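Local coordinates for alpha-fucosidase (Bifidobacterium bifidum, PDB 2EAD), which acts as a 1,2-alpha-L-fucosidase, a glycoside hydrolase that splits off alpha-1,2-linked fucose, represented here by the catalytic portion of a longer protein, at residues 57-62 with 189-194; 387-392 with 438-443; 678-683 with 709-714. The protein carries 1 engineered substitution. All blocks are in the same frame, centred on the assembly; numbering follows the deposited sequence.

Contact 1: residues 57-62 with 189-194; sequences GKIGGT and NVMVAR. With CA (calcium ion), chain D.
Met-191 and Ile-59 carry the apolar half of this contact, reaching toward each other from strands 190-194 and 59-62. CD1 of Ile-59 meets the base of its partner, 3.8 Å from CB of Met-191 and 3.7 Å from N of Met-191. The methionine in turn extends past the isoleucine: with CG opposite the backbone N (chi1 -179°) and the chain straight until its last bend, its methyl CE reaches the peptide between two glycines, 3.6 Å from C of Gly-60. A beta carbon on Gly-61 would point at that CE and press tightly on it, so glycine suits the close approach of the methyl. The two strands belong to different antiparallel sheets of the N-terminal domain, related by family to the galactose mutarotase clan. Their axes pass 8.0 Å apart at 28°, too far for backbone pairing, which is the geometry of facing sheets in a beta-sandwich; Phe-74 of strand 69-76 touches both side chains. At the edge of this layer the contact turns polar. Asn-189, with positive phi (53°), forms a G1 beta bulge with Val-190 opposite the end of strand 176-185. The side chains of Asn-189 and Lys-58 cross at about a right angle, and NZ of Lys-58 makes a weak bond to OD1 of Asn-189 at 3.4 Å. ND2 of Asn-189 is nearer that NZ, at 3.1 Å, but both are donors. Lys-58 also touches Glu-77, which binds calcium together with Ser-386, Leu-393 and Gly-57, whose O lies 2.8 Å from the calcium ion.

Contact 2: residues 387-392 with 438-443; sequences SRENSQ and GELAEP
Glu-389 runs alongside Glu-439, pointing the same way, with CB of Glu-389 set 3.4 Å from O of Glu-439. These like charges each have a cationic partner: Arg-333 for Glu-439, Arg-388 for Glu-389. The latter grip is side-on, NE of Arg-388 giving a nearly straight bond (171°) to OE1 of Glu-389 at 3.0 Å while NH2 of Arg-388 reaches OE2 of Glu-389 at 2.9 Å. CG of Glu-389 lies between the backbone N and carbonyl carbon (chi1 59°), and a bend at the next bond brings the carboxylate back to the guanidinium. CD1 of Leu-440 lies 3.4 Å from OE1 of Glu-389, the side chains crossing at a slant. A water 2.7 Å from OE2 of Glu-439 also lies 3.2 Å from OE2 of Glu-389. With an alanine at Glu-389, Arg-388 would probably keep Asp-326 but lose this second acid, its NE side freer to turn.

Deeper in, OG of Ser-387 donates to O of Leu-440 at 2.8 Å, in the carbonyl plane (C=O...donor angle 160°); Tyr-429 is a second partner of that hydroxyl. The Pro-443 ring lies against the type I turn from Arg-388 to Ser-391, its CD 3.3 Å from O of Arg-388. Ile-330 of helix 316-331 packs on Arg-388, Glu-439 and Leu-440, setting that helix against the loop after helix 365-386 and the 3-10 turn leading into helix 442-463.

Contact 3: residues 678-683 with 709-714; sequences RHMSHL and YRCFKG
The guanidinium of Arg-710 has CE1 of His-682 over one face and, at its edge, the carbonyl oxygen of His-679 and a water. CE1 of His-682 stands 3.4 Å from NH2 of Arg-710, with the two planes 27° apart; one face of the imidazole is occupied by CG of its neighbour Leu-683, 4.0 Å above the ring plane. The edge contact is side-on and converges on a single atom: NE of Arg-710 reaches O of His-679 at 2.9 Å, lying in the carbonyl plane, whereas NH2 of Arg-710, 3.0 Å from the same oxygen, is tilted 31° from that plane. Bends at chi2 and chi3 turn the arginine across the loop, so that its aliphatic stem slides past Met-680 in the opposite direction, CG of Met-680 being 3.9 Å from CG of Arg-710. Farther along, SD of Met-680 meets SG of Cys-711 at 4.2 Å. The contact therefore joins the last turn of helix 697-711 to the loop 678-683 of the catalytic domain. Two N-H groups on one carbonyl fix the rotation of a buried guanidinium, and its charge is probably balanced by the salt bridge from NH2 to Glu-652.

In the fold
Contacts 1 and 2 meet directly, although they fall in regions of different glycoside hydrolase families: their centres are about 17 Å apart, and OG of Ser-391 lies 2.8 Å from O of Gly-57, a probable hydrogen bond. That same carbonyl binds calcium, and the Ser-391 side chain comes within about 4 Å of the ion, so the metal sits at the seam between the N-terminal sandwich and the helical catalytic domain. CA of Gly-57 also packs on CG of Arg-388 at 3.9 Å. Contact 3 is remote from this seam: its centre is about 41 Å from that of contact 1 and 33 Å from that of contact 2, though it shares the catalytic region with contact 2.

Contact 1: residues 57-62 with 189-194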
loop_
_atom_site.group_PDB
_atom_site.type_symbol
_atom_site.label_atom_id
_atom_site.label_comp_id
_atom_site.label_asym_id
_atom_site.label_seq_id
_atom_site.Cartn_x
_atom_site.Cartn_y
_atom_site.Cartn_z
ATOM N N GLY A 57 8.030 9.110 7.337
ATOM C CA GLY A 57 6.584 8.854 7.406
ATOM C C GLY A 57 5.770 10.135 7.254
ATOM O O GLY A 57 4.591 10.077 6.916
ATOM N N LYS A 58 6.420 11.286 7.469
ATOM C CA LYS A 58 5.746 12.606 7.544
ATOM C C LYS A 58 6.364 13.560 6.516
ATOM O O LYS A 58 5.671 14.062 5.628
ATOM C CB LYS A 58 5.837 13.204 8.973
ATOM C CG LYS A 58 5.191 12.351 10.103
ATOM C CD LYS A 58 5.505 12.941 11.528
ATOM C CE LYS A 58 4.546 14.137 11.836
ATOM N NZ LYS A 58 5.136 15.461 12.308
ATOM N N ILE A 59 7.674 13.819 6.624
ATOM C CA ILE A 59 8.354 14.552 5.554
ATOM C C ILE A 59 9.180 13.644 4.677
ATOM O O ILE A 59 9.658 12.627 5.128
ATOM C CB ILE A 59 9.230 15.760 6.056
ATOM C CG1 ILE A 59 10.309 15.302 7.065
ATOM C CG2 ILE A 59 8.305 16.896 6.539
ATOM C CD1 ILE A 59 11.042 16.459 7.780
ATOM N N GLY A 60 9.358 14.041 3.427
ATOM C CA GLY A 60 10.128 13.240 2.485
ATOM C C GLY A 60 10.938 14.140 1.605
ATOM O O GLY A 60 10.558 15.276 1.324
ATOM N N GLY A 61 12.069 13.624 1.162
ATOM C CA GLY A 61 12.835 14.257 0.101
ATOM C C GLY A 61 13.127 13.266 -1.014
ATOM O O GLY A 61 13.096 12.047 -0.793
ATOM N N THR A 62 13.404 13.796 -2.201
ATOM C CA THR A 62 13.932 13.012 -3.310
ATOM C C THR A 62 15.187 13.713 -3.827
ATOM O O THR A 62 15.119 14.819 -4.344
ATOM C CB THR A 62 12.885 12.774 -4.455
ATOM O OG1 THR A 62 11.960 13.862 -4.495
ATOM C CG2 THR A 62 12.094 11.491 -4.218
ATOM N N ASN A 189 11.888 13.747 14.431
ATOM C CA ASN A 189 10.921 14.415 13.540
ATOM C C ASN A 189 11.524 15.491 12.622
ATOM O O ASN A 189 10.960 16.579 12.441
ATOM C CB ASN A 189 9.734 14.959 14.363
ATOM C CG ASN A 189 8.529 15.282 13.502
ATOM O OD1 ASN A 189 8.426 14.796 12.377
ATOM N ND2 ASN A 189 7.633 16.130 14.008
ATOM N N VAL A 190 12.667 15.172 12.015
ATOM C CA VAL A 190 13.484 16.219 11.388
ATOM C C VAL A 190 14.312 15.668 10.254
ATOM O O VAL A 190 14.847 14.561 10.358
ATOM C CB VAL A 190 14.408 16.922 12.463
ATOM C CG1 VAL A 190 15.461 15.912 13.086
ATOM C CG2 VAL A 190 15.060 18.214 11.926
ATOM N N MET A 191 14.432 16.462 9.192
ATOM C CA MET A 191 15.263 16.142 8.039
ATOM C C MET A 191 16.639 16.754 8.244
ATOM O O MET A 191 16.766 17.927 8.655
ATOM C CB MET A 191 14.645 16.713 6.761
ATOM C CG MET A 191 15.418 16.429 5.492
ATOM S SD MET A 191 14.604 16.997 3.971
ATOM C CE MET A 191 13.289 15.777 3.768
ATOM N N VAL A 192 17.664 15.956 7.958
ATOM C CA VAL A 192 19.058 16.394 8.124
ATOM C C VAL A 192 19.779 16.394 6.790
ATOM O O VAL A 192 19.701 15.421 6.016
ATOM C CB VAL A 192 19.805 15.502 9.135
ATOM C CG1 VAL A 192 21.289 15.919 9.252
ATOM C CG2 VAL A 192 19.112 15.530 10.483
ATOM N N ALA A 193 20.465 17.498 6.501
ATOM C CA ALA A 193 21.427 17.502 5.420
ATOM C C ALA A 193 22.820 17.782 6.013
ATOM O O ALA A 193 23.093 18.894 6.521
ATOM C CB ALA A 193 21.051 18.541 4.381
ATOM N N ARG A 194 23.690 16.772 5.974
ATOM C CA ARG A 194 25.078 16.948 6.397
ATOM C C ARG A 194 25.965 17.229 5.186
ATOM O O ARG A 194 26.095 16.383 4.291
ATOM C CB ARG A 194 25.566 15.752 7.216
ATOM C CG ARG A 194 27.044 15.799 7.597
ATOM C CD ARG A 194 27.310 16.835 8.675
ATOM N NE ARG A 194 28.682 16.795 9.187
ATOM C CZ ARG A 194 29.246 17.782 9.885
ATOM N NH1 ARG A 194 28.584 18.901 10.130
ATOM N NH2 ARG A 194 30.487 17.660 10.327
HETATM CA CA CA D . 2.362 9.202 5.380
#

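Contact 2: residues 387-392 with 438-443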
loop_
_atom_site.group_PDB
_atom_site.type_symbol
_atom_site.label_atom_id
_atom_site.label_comp_id
_atom_site.label_asym_id
_atom_site.label_seq_id
_atom_site.Cartn_x
_atom_site.Cartn_y
_atom_site.Cartn_z
ATOM N N SER A 387 5.207 5.491 5.565
ATOM C CA SER A 387 4.136 5.056 6.444
ATOM C C SER A 387 4.689 4.616 7.799
ATOM O O SER A 387 4.973 3.442 8.021
ATOM C CB SER A 387 3.344 3.939 5.748
ATOM O OG SER A 387 2.289 3.486 6.545
ATOM N N ARG A 388 4.869 5.571 8.709
ATOM C CA ARG A 388 5.334 5.206 10.039
ATOM C C ARG A 388 4.179 5.070 11.019
ATOM O O ARG A 388 3.070 5.605 10.791
ATOM C CB ARG A 388 6.420 6.179 10.534
ATOM C CG ARG A 388 7.752 5.967 9.800
ATOM C CD ARG A 388 8.331 4.584 10.007
ATOM N NE ARG A 388 8.588 4.262 11.409
ATOM C CZ ARG A 388 9.730 4.517 12.058
ATOM N NH1 ARG A 388 10.767 5.062 11.434
ATOM N NH2 ARG A 388 9.838 4.179 13.346
ATOM N N GLU A 389 4.426 4.346 12.110
ATOM C CA GLU A 389 3.379 4.126 13.105
ATOM C C GLU A 389 2.793 5.442 13.646
ATOM O O GLU A 389 1.680 5.435 14.164
ATOM C CB GLU A 389 3.883 3.234 14.252
ATOM C CG GLU A 389 5.086 3.763 15.027
ATOM C CD GLU A 389 6.442 3.528 14.347
ATOM O OE1 GLU A 389 6.503 3.103 13.175
ATOM O OE2 GLU A 389 7.489 3.809 14.987
ATOM N N ASN A 390 3.542 6.546 13.539
ATOM C CA ASN A 390 3.035 7.887 13.921
ATOM C C ASN A 390 2.745 8.835 12.749
ATOM O O ASN A 390 2.558 10.056 12.957
ATOM C CB ASN A 390 3.929 8.592 14.969
ATOM C CG ASN A 390 5.289 9.042 14.408
ATOM O OD1 ASN A 390 5.697 8.653 13.320
ATOM N ND2 ASN A 390 5.988 9.867 15.165
ATOM N N SER A 391 2.700 8.302 11.528
ATOM C CA SER A 391 2.304 9.106 10.367
ATOM C C SER A 391 0.846 9.534 10.556
ATOM O O SER A 391 0.053 8.789 11.112
ATOM C CB SER A 391 2.416 8.312 9.053
ATOM O OG SER A 391 3.768 8.087 8.699
ATOM N N GLN A 392 0.502 10.740 10.118
ATOM C CA GLN A 392 -0.896 11.166 10.195
ATOM C C GLN A 392 -1.751 10.554 9.078
ATOM O O GLN A 392 -2.985 10.410 9.234
ATOM C CB GLN A 392 -1.010 12.694 10.135
ATOM C CG GLN A 392 -0.271 13.406 11.269
ATOM C CD GLN A 392 -0.630 14.877 11.324
ATOM O OE1 GLN A 392 0.131 15.749 10.868
ATOM N NE2 GLN A 392 -1.811 15.154 11.837
ATOM N N GLY A 438 4.653 -4.686 10.723
ATOM C CA GLY A 438 3.273 -4.646 11.201
ATOM C C GLY A 438 2.814 -3.303 11.771
ATOM O O GLY A 438 1.714 -2.847 11.447
ATOM N N GLU A 439 3.636 -2.673 12.616
ATOM C CA GLU A 439 3.272 -1.376 13.195
ATOM C C GLU A 439 3.151 -0.256 12.142
ATOM O O GLU A 439 2.510 0.780 12.382
ATOM C CB GLU A 439 4.248 -0.981 14.318
ATOM C CG GLU A 439 5.600 -0.441 13.843
ATOM C CD GLU A 439 6.644 -1.513 13.621
ATOM O OE1 GLU A 439 6.313 -2.677 13.254
ATOM O OE2 GLU A 439 7.825 -1.167 13.789
ATOM N N LEU A 440 3.752 -0.460 10.969
ATOM C CA LEU A 440 3.636 0.516 9.877
ATOM C C LEU A 440 2.246 0.548 9.242
ATOM O O LEU A 440 1.957 1.447 8.449
ATOM C CB LEU A 440 4.728 0.293 8.827
ATOM C CG LEU A 440 6.120 0.900 9.094
ATOM C CD1 LEU A 440 6.611 0.939 10.532
ATOM C CD2 LEU A 440 7.258 0.433 8.187
ATOM N N ALA A 441 1.428 -0.457 9.566
ATOM C CA ALA A 441 0.019 -0.492 9.163
ATOM C C ALA A 441 -0.864 0.445 10.011
ATOM O O ALA A 441 -1.975 0.713 9.637
ATOM C CB ALA A 441 -0.537 -1.942 9.190
ATOM N N GLU A 442 -0.347 0.945 11.134
ATOM C CA GLU A 442 -1.133 1.805 12.013
ATOM C C GLU A 442 -1.819 3.007 11.313
ATOM O O GLU A 442 -3.008 3.241 11.540
ATOM C CB GLU A 442 -0.305 2.253 13.229
ATOM C CG GLU A 442 -1.035 3.287 14.133
ATOM C CD GLU A 442 -2.333 2.781 14.741
ATOM O OE1 GLU A 442 -2.553 1.541 14.808
ATOM O OE2 GLU A 442 -3.142 3.637 15.180
ATOM N N PRO A 443 -1.086 3.797 10.508
ATOM C CA PRO A 443 -1.795 4.886 9.825
ATOM C C PRO A 443 -2.909 4.431 8.871
ATOM O O PRO A 443 -3.864 5.203 8.648
ATOM C CB PRO A 443 -0.684 5.615 9.054
ATOM C CG PRO A 443 0.464 4.718 8.988
ATOM C CD PRO A 443 0.373 3.862 10.244
HETATM O O HOH W 1 9.173 1.047 14.701
#

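Contact 3: residues 678-683 with 709-714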
loop_
_atom_site.group_PDB
_atom_site.type_symbol
_atom_site.label_atom_id
_atom_site.label_comp_id
_atom_site.label_asym_id
_atom_site.label_seq_id
_atom_site.Cartn_x
_atom_site.Cartn_y
_atom_site.Cartn_z
ATOM N N ARG A 678 -7.398 -6.256 -18.578
ATOM C CA ARG A 678 -6.338 -5.975 -17.606
ATOM C C ARG A 678 -6.670 -6.293 -16.152
ATOM O O ARG A 678 -5.783 -6.746 -15.406
ATOM C CB ARG A 678 -5.880 -4.545 -17.757
ATOM C CG ARG A 678 -4.561 -4.250 -17.032
ATOM C CD ARG A 678 -4.309 -2.762 -17.056
ATOM N NE ARG A 678 -2.945 -2.430 -16.618
ATOM C CZ ARG A 678 -2.610 -1.230 -16.170
ATOM N NH1 ARG A 678 -3.566 -0.309 -16.076
ATOM N NH2 ARG A 678 -1.368 -0.977 -15.754
ATOM N N HIS A 679 -7.904 -6.000 -15.728
ATOM C CA HIS A 679 -8.330 -6.250 -14.363
ATOM C C HIS A 679 -8.699 -7.718 -14.208
ATOM O O HIS A 679 -9.112 -8.363 -15.168
ATOM C CB HIS A 679 -9.584 -5.430 -14.013
ATOM C CG HIS A 679 -9.384 -3.949 -14.060
ATOM N ND1 HIS A 679 -9.302 -3.175 -12.923
ATOM C CD2 HIS A 679 -9.201 -3.109 -15.104
ATOM C CE1 HIS A 679 -9.135 -1.909 -13.265
ATOM N NE2 HIS A 679 -9.070 -1.844 -14.584
ATOM N N MET A 680 -8.587 -8.225 -12.986
ATOM C CA MET A 680 -9.114 -9.533 -12.632
ATOM C C MET A 680 -9.885 -9.425 -11.316
ATOM O O MET A 680 -9.529 -10.062 -10.304
ATOM C CB MET A 680 -7.994 -10.584 -12.486
ATOM C CG MET A 680 -7.056 -10.678 -13.682
ATOM S SD MET A 680 -5.584 -11.723 -13.533
ATOM C CE MET A 680 -4.868 -11.358 -11.929
ATOM N N SER A 681 -10.973 -8.659 -11.360
ATOM C CA SER A 681 -11.715 -8.279 -10.141
ATOM C C SER A 681 -12.404 -9.460 -9.495
ATOM O O SER A 681 -12.617 -9.453 -8.313
ATOM C CB SER A 681 -12.708 -7.156 -10.478
ATOM O OG SER A 681 -11.968 -5.986 -10.848
ATOM N N HIS A 682 -12.693 -10.500 -10.290
ATOM C CA HIS A 682 -13.382 -11.679 -9.800
ATOM C C HIS A 682 -12.438 -12.686 -9.152
ATOM O O HIS A 682 -12.881 -13.750 -8.725
ATOM C CB HIS A 682 -14.179 -12.352 -10.947
ATOM C CG HIS A 682 -13.311 -12.857 -12.070
ATOM N ND1 HIS A 682 -12.359 -12.074 -12.698
ATOM C CD2 HIS A 682 -13.254 -14.073 -12.672
ATOM C CE1 HIS A 682 -11.745 -12.792 -13.627
ATOM N NE2 HIS A 682 -12.280 -14.003 -13.638
ATOM N N LEU A 683 -11.140 -12.379 -9.126
ATOM C CA LEU A 683 -10.168 -13.274 -8.491
ATOM C C LEU A 683 -9.646 -12.791 -7.131
ATOM O O LEU A 683 -8.708 -13.384 -6.603
ATOM C CB LEU A 683 -8.994 -13.627 -9.447
ATOM C CG LEU A 683 -9.358 -14.299 -10.790
ATOM C CD1 LEU A 683 -8.097 -14.564 -11.590
ATOM C CD2 LEU A 683 -10.063 -15.614 -10.615
ATOM N N TYR A 709 -6.070 -17.463 -19.015
ATOM C CA TYR A 709 -6.768 -16.737 -20.062
ATOM C C TYR A 709 -6.438 -15.230 -20.004
ATOM O O TYR A 709 -6.233 -14.599 -21.043
ATOM C CB TYR A 709 -8.267 -16.942 -19.931
ATOM C CG TYR A 709 -8.863 -18.175 -20.577
ATOM C CD1 TYR A 709 -9.006 -18.261 -21.965
ATOM C CD2 TYR A 709 -9.373 -19.206 -19.802
ATOM C CE1 TYR A 709 -9.615 -19.387 -22.569
ATOM C CE2 TYR A 709 -9.975 -20.335 -20.392
ATOM C CZ TYR A 709 -10.105 -20.407 -21.770
ATOM O OH TYR A 709 -10.710 -21.528 -22.348
ATOM N N ARG A 710 -6.370 -14.656 -18.802
ATOM C CA ARG A 710 -6.119 -13.226 -18.683
ATOM C C ARG A 710 -4.693 -12.865 -19.010
ATOM O O ARG A 710 -4.450 -11.778 -19.555
ATOM C CB ARG A 710 -6.452 -12.682 -17.274
ATOM C CG ARG A 710 -7.944 -12.502 -16.962
ATOM C CD ARG A 710 -8.623 -11.387 -17.796
ATOM N NE ARG A 710 -9.474 -10.607 -16.921
ATOM C CZ ARG A 710 -10.725 -10.920 -16.620
ATOM N NH1 ARG A 710 -11.293 -11.979 -17.181
ATOM N NH2 ARG A 710 -11.415 -10.151 -15.779
ATOM N N CYS A 711 -3.753 -13.756 -18.685
ATOM C CA CYS A 711 -2.322 -13.386 -18.601
ATOM C C CYS A 711 -1.462 -13.822 -19.777
ATOM O O CYS A 711 -0.313 -13.380 -19.901
ATOM C CB CYS A 711 -1.694 -13.927 -17.322
ATOM S SG CYS A 711 -2.344 -13.087 -15.830
ATOM N N PHE A 712 -2.018 -14.694 -20.619
ATOM C CA PHE A 712 -1.267 -15.225 -21.742
ATOM C C PHE A 712 -1.921 -14.797 -23.068
ATOM O O PHE A 712 -3.141 -14.578 -23.139
ATOM C CB PHE A 712 -1.172 -16.755 -21.632
ATOM C CG PHE A 712 -0.218 -17.249 -20.589
ATOM C CD1 PHE A 712 1.029 -17.768 -20.953
ATOM C CD2 PHE A 712 -0.576 -17.278 -19.243
ATOM C CE1 PHE A 712 1.898 -18.262 -19.989
ATOM C CE2 PHE A 712 0.277 -17.783 -18.284
ATOM C CZ PHE A 712 1.529 -18.268 -18.646
ATOM N N LYS A 713 -1.105 -14.627 -24.103
ATOM C CA LYS A 713 -1.622 -14.460 -25.471
ATOM C C LYS A 713 -0.980 -15.592 -26.233
ATOM O O LYS A 713 0.240 -15.678 -26.297
ATOM C CB LYS A 713 -1.209 -13.104 -26.058
ATOM C CG LYS A 713 -1.586 -12.837 -27.537
ATOM C CD LYS A 713 -3.080 -13.015 -27.787
ATOM C CE LYS A 713 -3.695 -11.803 -28.556
ATOM N NZ LYS A 713 -5.169 -11.969 -28.889
ATOM N N GLY A 714 -1.803 -16.473 -26.782
ATOM C CA GLY A 714 -1.313 -17.766 -27.212
ATOM C C GLY A 714 -0.777 -18.474 -25.981
ATOM O O GLY A 714 -1.459 -18.553 -24.940
HETATM O O HOH W 2 -12.080 -7.808 -14.006
#